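Local structure of Rho-related gtp-binding protein RHOD (2J1L) at residues F121-Y129 against R172-V180. The protein is a small Rho-family member of the Ras superfamily of GTP-binding proteins, seen here with guanosine-5'-diphosphate and a magnesium ion. Residues are numbered along the deposited sequence; the frame is centred on the assembly and turned at random.
Sequences FDNIFNRWY and RGQEMARSV
Phe121 and Met176 meet in an apolar helix-helix packing, in which helix 118-135 and helix 170-179 of the Ras-type nucleotide-binding fold run nearly parallel. The axes of the segments 121-129 and 172-179 run 8° apart and approach to 10.3 Å. Met176 touches both Phe121 and Phe125. Its CG is anti to the backbone N (chi1 -178°), and bends further along the chain lay CE over one face of the Phe121 ring, 4.0 Å from the ring centroid. Met176 SD meets Phe125 CB at 3.7 Å, and the sulfur lies oblique to both rings, a Met-aromatic contact with each. Ile124 CG2 lies near Met176 CG, while the Ile124 side chain also rests on Leu111 and Phe113 of strand 106-114. Toward the N-terminal end, Arg172 CG packs on Phe121 CZ at 3.7 Å; the Arg172 guanidinium stands 82° from the ring plane, with NH2 at the ring edge. At the C-terminal end, Val180 CA sits over the Tyr129 ring face, 3.9 Å from the centroid, and Val180 CG2 touches Tyr129 CG. Ser179 O approaches the edge of the Phe125 ring, and Ser179 OG donates a hydrogen bond to Met176 O at 3.1 Å. Apolar, CH-pi and Met-aromatic packing therefore carries the contact, without polar pairing between the segments.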
ATOM      1  N   PHE A 121     -10.633  -2.070  -3.358  1.00 62.96           N
ATOM      2  CA  PHE A 121     -10.008  -1.897  -4.658  1.00 62.79           C
ATOM      3  C   PHE A 121     -10.667  -0.751  -5.424  1.00 62.68           C
ATOM      4  O   PHE A 121     -10.006   0.220  -5.795  1.00 62.60           O
ATOM      5  CB  PHE A 121     -10.116  -3.204  -5.419  1.00 62.97           C
ATOM      6  CG  PHE A 121      -9.419  -3.211  -6.744  1.00 63.31           C
ATOM      7  CD1 PHE A 121      -8.058  -2.948  -6.835  1.00 64.41           C
ATOM      8  CD2 PHE A 121     -10.108  -3.562  -7.895  1.00 63.91           C
ATOM      9  CE1 PHE A 121      -7.409  -2.980  -8.060  1.00 63.88           C
ATOM     10  CE2 PHE A 121      -9.461  -3.606  -9.135  1.00 64.43           C
ATOM     11  CZ  PHE A 121      -8.114  -3.314  -9.217  1.00 63.97           C
ATOM     12  N   ASP A 122     -11.979  -0.860  -5.641  1.00 62.91           N
ATOM     13  CA  ASP A 122     -12.755   0.177  -6.326  1.00 62.85           C
ATOM     14  C   ASP A 122     -12.424   1.571  -5.807  1.00 62.34           C
ATOM     15  O   ASP A 122     -12.298   2.525  -6.589  1.00 62.16           O
ATOM     16  CB  ASP A 122     -14.253  -0.055  -6.127  1.00 63.50           C
ATOM     17  CG  ASP A 122     -14.795  -1.295  -6.880  1.00 65.58           C
ATOM     18  OD1 ASP A 122     -14.012  -2.007  -7.567  1.00 68.65           O
ATOM     19  OD2 ASP A 122     -16.023  -1.552  -6.765  1.00 66.45           O
ATOM     20  N   ASN A 123     -12.287   1.676  -4.486  1.00 61.84           N
ATOM     21  CA  ASN A 123     -12.042   2.947  -3.822  1.00 61.74           C
ATOM     22  C   ASN A 123     -10.653   3.549  -4.052  1.00 61.72           C
ATOM     23  O   ASN A 123     -10.428   4.740  -3.776  1.00 61.55           O
ATOM     24  CB  ASN A 123     -12.290   2.814  -2.323  1.00 61.79           C
ATOM     25  CG  ASN A 123     -13.742   2.920  -1.962  1.00 62.63           C
ATOM     26  OD1 ASN A 123     -14.562   3.403  -2.746  1.00 63.77           O
ATOM     27  ND2 ASN A 123     -14.077   2.473  -0.754  1.00 63.78           N
ATOM     28  N   ILE A 124      -9.720   2.746  -4.544  1.00 61.85           N
ATOM     29  CA  ILE A 124      -8.427   3.277  -4.915  1.00 62.20           C
ATOM     30  C   ILE A 124      -8.710   4.293  -6.003  1.00 62.29           C
ATOM     31  O   ILE A 124      -8.300   5.441  -5.910  1.00 62.98           O
ATOM     32  CB  ILE A 124      -7.468   2.179  -5.416  1.00 62.23           C
ATOM     33  CG1 ILE A 124      -7.180   1.151  -4.317  1.00 63.66           C
ATOM     34  CG2 ILE A 124      -6.156   2.766  -5.823  1.00 62.34           C
ATOM     35  CD1 ILE A 124      -6.632   1.754  -3.018  1.00 63.63           C
ATOM     36  N   PHE A 125      -9.471   3.870  -6.997  1.00 62.37           N
ATOM     37  CA  PHE A 125      -9.823   4.710  -8.122  1.00 62.60           C
ATOM     38  C   PHE A 125     -10.933   5.726  -7.795  1.00 63.11           C
ATOM     39  O   PHE A 125     -10.827   6.880  -8.181  1.00 63.50           O
ATOM     40  CB  PHE A 125     -10.254   3.813  -9.280  1.00 62.29           C
ATOM     41  CG  PHE A 125     -10.384   4.519 -10.586  1.00 62.22           C
ATOM     42  CD1 PHE A 125      -9.287   4.671 -11.412  1.00 61.99           C
ATOM     43  CD2 PHE A 125     -11.615   5.000 -11.014  1.00 62.27           C
ATOM     44  CE1 PHE A 125      -9.397   5.303 -12.623  1.00 61.76           C
ATOM     45  CE2 PHE A 125     -11.735   5.638 -12.232  1.00 62.14           C
ATOM     46  CZ  PHE A 125     -10.626   5.795 -13.041  1.00 62.06           C
ATOM     47  N   ASN A 126     -12.001   5.313  -7.111  1.00 63.46           N
ATOM     48  CA  ASN A 126     -13.177   6.196  -6.965  1.00 63.75           C
ATOM     49  C   ASN A 126     -13.014   7.273  -5.905  1.00 64.81           C
ATOM     50  O   ASN A 126     -13.705   8.279  -5.954  1.00 65.69           O
ATOM     51  CB  ASN A 126     -14.460   5.403  -6.642  1.00 63.06           C
ATOM     52  CG  ASN A 126     -14.808   4.394  -7.708  1.00 60.86           C
ATOM     53  OD1 ASN A 126     -14.416   4.541  -8.845  1.00 58.30           O
ATOM     54  ND2 ASN A 126     -15.537   3.351  -7.337  1.00 59.31           N
ATOM     55  N   ARG A 127     -12.121   7.053  -4.951  1.00 65.93           N
ATOM     56  CA  ARG A 127     -12.079   7.843  -3.726  1.00 67.02           C
ATOM     57  C   ARG A 127     -10.652   8.332  -3.384  1.00 67.47           C
ATOM     58  O   ARG A 127     -10.488   9.515  -3.044  1.00 67.89           O
ATOM     59  CB  ARG A 127     -12.739   7.022  -2.599  1.00 67.68           C
ATOM     60  CG  ARG A 127     -12.161   7.114  -1.170  1.00 69.23           C
ATOM     61  CD  ARG A 127     -12.664   8.336  -0.400  1.00 72.04           C
ATOM     62  NE  ARG A 127     -12.151   8.405   0.982  1.00 72.79           N
ATOM     63  CZ  ARG A 127     -12.494   9.350   1.864  1.00 73.79           C
ATOM     64  NH1 ARG A 127     -13.354  10.299   1.525  1.00 73.73           N
ATOM     65  NH2 ARG A 127     -11.983   9.353   3.093  1.00 74.41           N
ATOM     66  N   TRP A 128      -9.633   7.467  -3.507  1.00 67.46           N
ATOM     67  CA  TRP A 128      -8.243   7.830  -3.123  1.00 67.72           C
ATOM     68  C   TRP A 128      -7.393   8.490  -4.220  1.00 68.35           C
ATOM     69  O   TRP A 128      -6.625   9.404  -3.917  1.00 68.76           O
ATOM     70  CB  TRP A 128      -7.483   6.638  -2.523  1.00 67.46           C
ATOM     71  CG  TRP A 128      -8.178   6.053  -1.320  1.00 67.40           C
ATOM     72  CD1 TRP A 128      -8.760   4.827  -1.238  1.00 67.21           C
ATOM     73  CD2 TRP A 128      -8.415   6.693  -0.053  1.00 67.97           C
ATOM     74  NE1 TRP A 128      -9.351   4.656  -0.005  1.00 67.31           N
ATOM     75  CE2 TRP A 128      -9.143   5.777   0.749  1.00 67.81           C
ATOM     76  CE3 TRP A 128      -8.080   7.945   0.487  1.00 67.54           C
ATOM     77  CZ2 TRP A 128      -9.529   6.065   2.064  1.00 67.88           C
ATOM     78  CZ3 TRP A 128      -8.473   8.237   1.802  1.00 67.46           C
ATOM     79  CH2 TRP A 128      -9.190   7.300   2.571  1.00 67.76           C
ATOM     80  N   TYR A 129      -7.503   8.035  -5.468  1.00 68.70           N
ATOM     81  CA  TYR A 129      -6.836   8.701  -6.595  1.00 69.08           C
ATOM     82  C   TYR A 129      -7.231  10.176  -6.699  1.00 69.28           C
ATOM     83  O   TYR A 129      -6.357  11.033  -6.792  1.00 69.74           O
ATOM     84  CB  TYR A 129      -7.162   7.987  -7.908  1.00 69.57           C
ATOM     85  CG  TYR A 129      -6.664   8.633  -9.204  1.00 69.76           C
ATOM     86  CD1 TYR A 129      -5.364   9.144  -9.309  1.00 70.62           C
ATOM     87  CD2 TYR A 129      -7.466   8.654 -10.349  1.00 69.90           C
ATOM     88  CE1 TYR A 129      -4.885   9.701 -10.508  1.00 70.15           C
ATOM     89  CE2 TYR A 129      -6.998   9.212 -11.563  1.00 71.00           C
ATOM     90  CZ  TYR A 129      -5.701   9.727 -11.632  1.00 70.51           C
ATOM     91  OH  TYR A 129      -5.221  10.270 -12.811  1.00 69.95           O
ATOM     92  N   ARG A 172      -4.696  -7.521 -12.766  1.00 71.85           N
ATOM     93  CA  ARG A 172      -5.723  -6.512 -12.585  1.00 71.99           C
ATOM     94  C   ARG A 172      -5.253  -5.381 -11.653  1.00 71.30           C
ATOM     95  O   ARG A 172      -5.516  -4.207 -11.916  1.00 70.77           O
ATOM     96  CB  ARG A 172      -7.010  -7.183 -12.084  1.00 72.58           C
ATOM     97  CG  ARG A 172      -8.035  -6.233 -11.507  1.00 74.25           C
ATOM     98  CD  ARG A 172      -9.462  -6.712 -11.716  1.00 75.47           C
ATOM     99  NE  ARG A 172      -9.908  -6.500 -13.084  1.00 76.78           N
ATOM    100  CZ  ARG A 172     -10.125  -5.310 -13.656  1.00 77.37           C
ATOM    101  NH1 ARG A 172     -10.554  -5.273 -14.918  1.00 77.28           N
ATOM    102  NH2 ARG A 172      -9.919  -4.161 -13.000  1.00 77.10           N
ATOM    103  N   GLY A 173      -4.551  -5.740 -10.579  1.00 71.00           N
ATOM    104  CA  GLY A 173      -3.886  -4.765  -9.708  1.00 70.42           C
ATOM    105  C   GLY A 173      -2.945  -3.851 -10.480  1.00 70.18           C
ATOM    106  O   GLY A 173      -2.863  -2.656 -10.205  1.00 70.05           O
ATOM    107  N   GLN A 174      -2.259  -4.408 -11.469  1.00 69.78           N
ATOM    108  CA  GLN A 174      -1.345  -3.633 -12.298  1.00 69.73           C
ATOM    109  C   GLN A 174      -2.118  -2.620 -13.135  1.00 69.25           C
ATOM    110  O   GLN A 174      -1.739  -1.456 -13.213  1.00 68.54           O
ATOM    111  CB  GLN A 174      -0.528  -4.576 -13.200  1.00 70.03           C
ATOM    112  CG  GLN A 174       0.868  -4.077 -13.523  1.00 71.03           C
ATOM    113  CD  GLN A 174       1.909  -5.169 -13.394  1.00 72.53           C
ATOM    114  OE1 GLN A 174       1.885  -6.154 -14.137  1.00 73.62           O
ATOM    115  NE2 GLN A 174       2.830  -5.006 -12.442  1.00 72.48           N
ATOM    116  N   GLU A 175      -3.203  -3.080 -13.752  1.00 69.24           N
ATOM    117  CA  GLU A 175      -4.126  -2.205 -14.479  1.00 69.46           C
ATOM    118  C   GLU A 175      -4.611  -1.015 -13.633  1.00 69.20           C
ATOM    119  O   GLU A 175      -4.553   0.128 -14.073  1.00 68.65           O
ATOM    120  CB  GLU A 175      -5.351  -2.993 -14.966  1.00 69.80           C
ATOM    121  CG  GLU A 175      -5.092  -4.080 -16.018  1.00 71.45           C
ATOM    122  CD  GLU A 175      -4.310  -3.583 -17.242  1.00 73.91           C
ATOM    123  OE1 GLU A 175      -3.057  -3.577 -17.197  1.00 74.98           O
ATOM    124  OE2 GLU A 175      -4.949  -3.222 -18.261  1.00 75.33           O
ATOM    125  N   MET A 176      -5.094  -1.288 -12.426  1.00 69.29           N
ATOM    126  CA  MET A 176      -5.440  -0.224 -11.482  1.00 69.42           C
ATOM    127  C   MET A 176      -4.312   0.788 -11.351  1.00 68.99           C
ATOM    128  O   MET A 176      -4.541   1.996 -11.424  1.00 69.37           O
ATOM    129  CB  MET A 176      -5.719  -0.806 -10.104  1.00 69.77           C
ATOM    130  CG  MET A 176      -6.135   0.223  -9.030  1.00 71.00           C
ATOM    131  SD  MET A 176      -7.620   1.193  -9.424  1.00 74.83           S
ATOM    132  CE  MET A 176      -8.653   0.015 -10.302  1.00 74.50           C
ATOM    133  N   ALA A 177      -3.099   0.290 -11.153  1.00 68.38           N
ATOM    134  CA  ALA A 177      -1.931   1.148 -11.013  1.00 68.11           C
ATOM    135  C   ALA A 177      -1.765   2.077 -12.214  1.00 68.18           C
ATOM    136  O   ALA A 177      -1.555   3.292 -12.041  1.00 67.93           O
ATOM    137  CB  ALA A 177      -0.661   0.303 -10.805  1.00 67.79           C
ATOM    138  N   ARG A 178      -1.850   1.518 -13.421  1.00 67.97           N
ATOM    139  CA  ARG A 178      -1.772   2.342 -14.617  1.00 68.68           C
ATOM    140  C   ARG A 178      -2.876   3.398 -14.637  1.00 67.61           C
ATOM    141  O   ARG A 178      -2.601   4.561 -14.927  1.00 67.34           O
ATOM    142  CB  ARG A 178      -1.789   1.507 -15.916  1.00 68.77           C
ATOM    143  CG  ARG A 178      -0.457   0.819 -16.189  1.00 70.13           C
ATOM    144  CD  ARG A 178      -0.299   0.314 -17.632  1.00 71.87           C
ATOM    145  NE  ARG A 178      -0.565  -1.130 -17.795  1.00 75.52           N
ATOM    146  CZ  ARG A 178       0.167  -2.129 -17.269  1.00 76.44           C
ATOM    147  NH1 ARG A 178      -0.174  -3.398 -17.508  1.00 75.70           N
ATOM    148  NH2 ARG A 178       1.232  -1.883 -16.499  1.00 77.21           N
ATOM    149  N   SER A 179      -4.106   3.026 -14.288  1.00 66.67           N
ATOM    150  CA  SER A 179      -5.211   3.973 -14.457  1.00 66.40           C
ATOM    151  C   SER A 179      -5.215   5.051 -13.381  1.00 65.58           C
ATOM    152  O   SER A 179      -5.985   6.006 -13.446  1.00 65.67           O
ATOM    153  CB  SER A 179      -6.569   3.271 -14.571  1.00 66.15           C
ATOM    154  OG  SER A 179      -6.879   2.566 -13.402  1.00 67.95           O
ATOM    155  N   VAL A 180      -4.319   4.927 -12.421  1.00 64.69           N
ATOM    156  CA  VAL A 180      -4.206   5.917 -11.372  1.00 64.32           C
ATOM    157  C   VAL A 180      -2.849   6.658 -11.394  1.00 63.90           C
ATOM    158  O   VAL A 180      -2.548   7.472 -10.512  1.00 63.61           O
ATOM    159  CB  VAL A 180      -4.501   5.225 -10.032  1.00 64.46           C
ATOM    160  CG1 VAL A 180      -3.636   5.767  -8.904  1.00 65.03           C
ATOM    161  CG2 VAL A 180      -5.970   5.344  -9.728  1.00 63.47           C
TER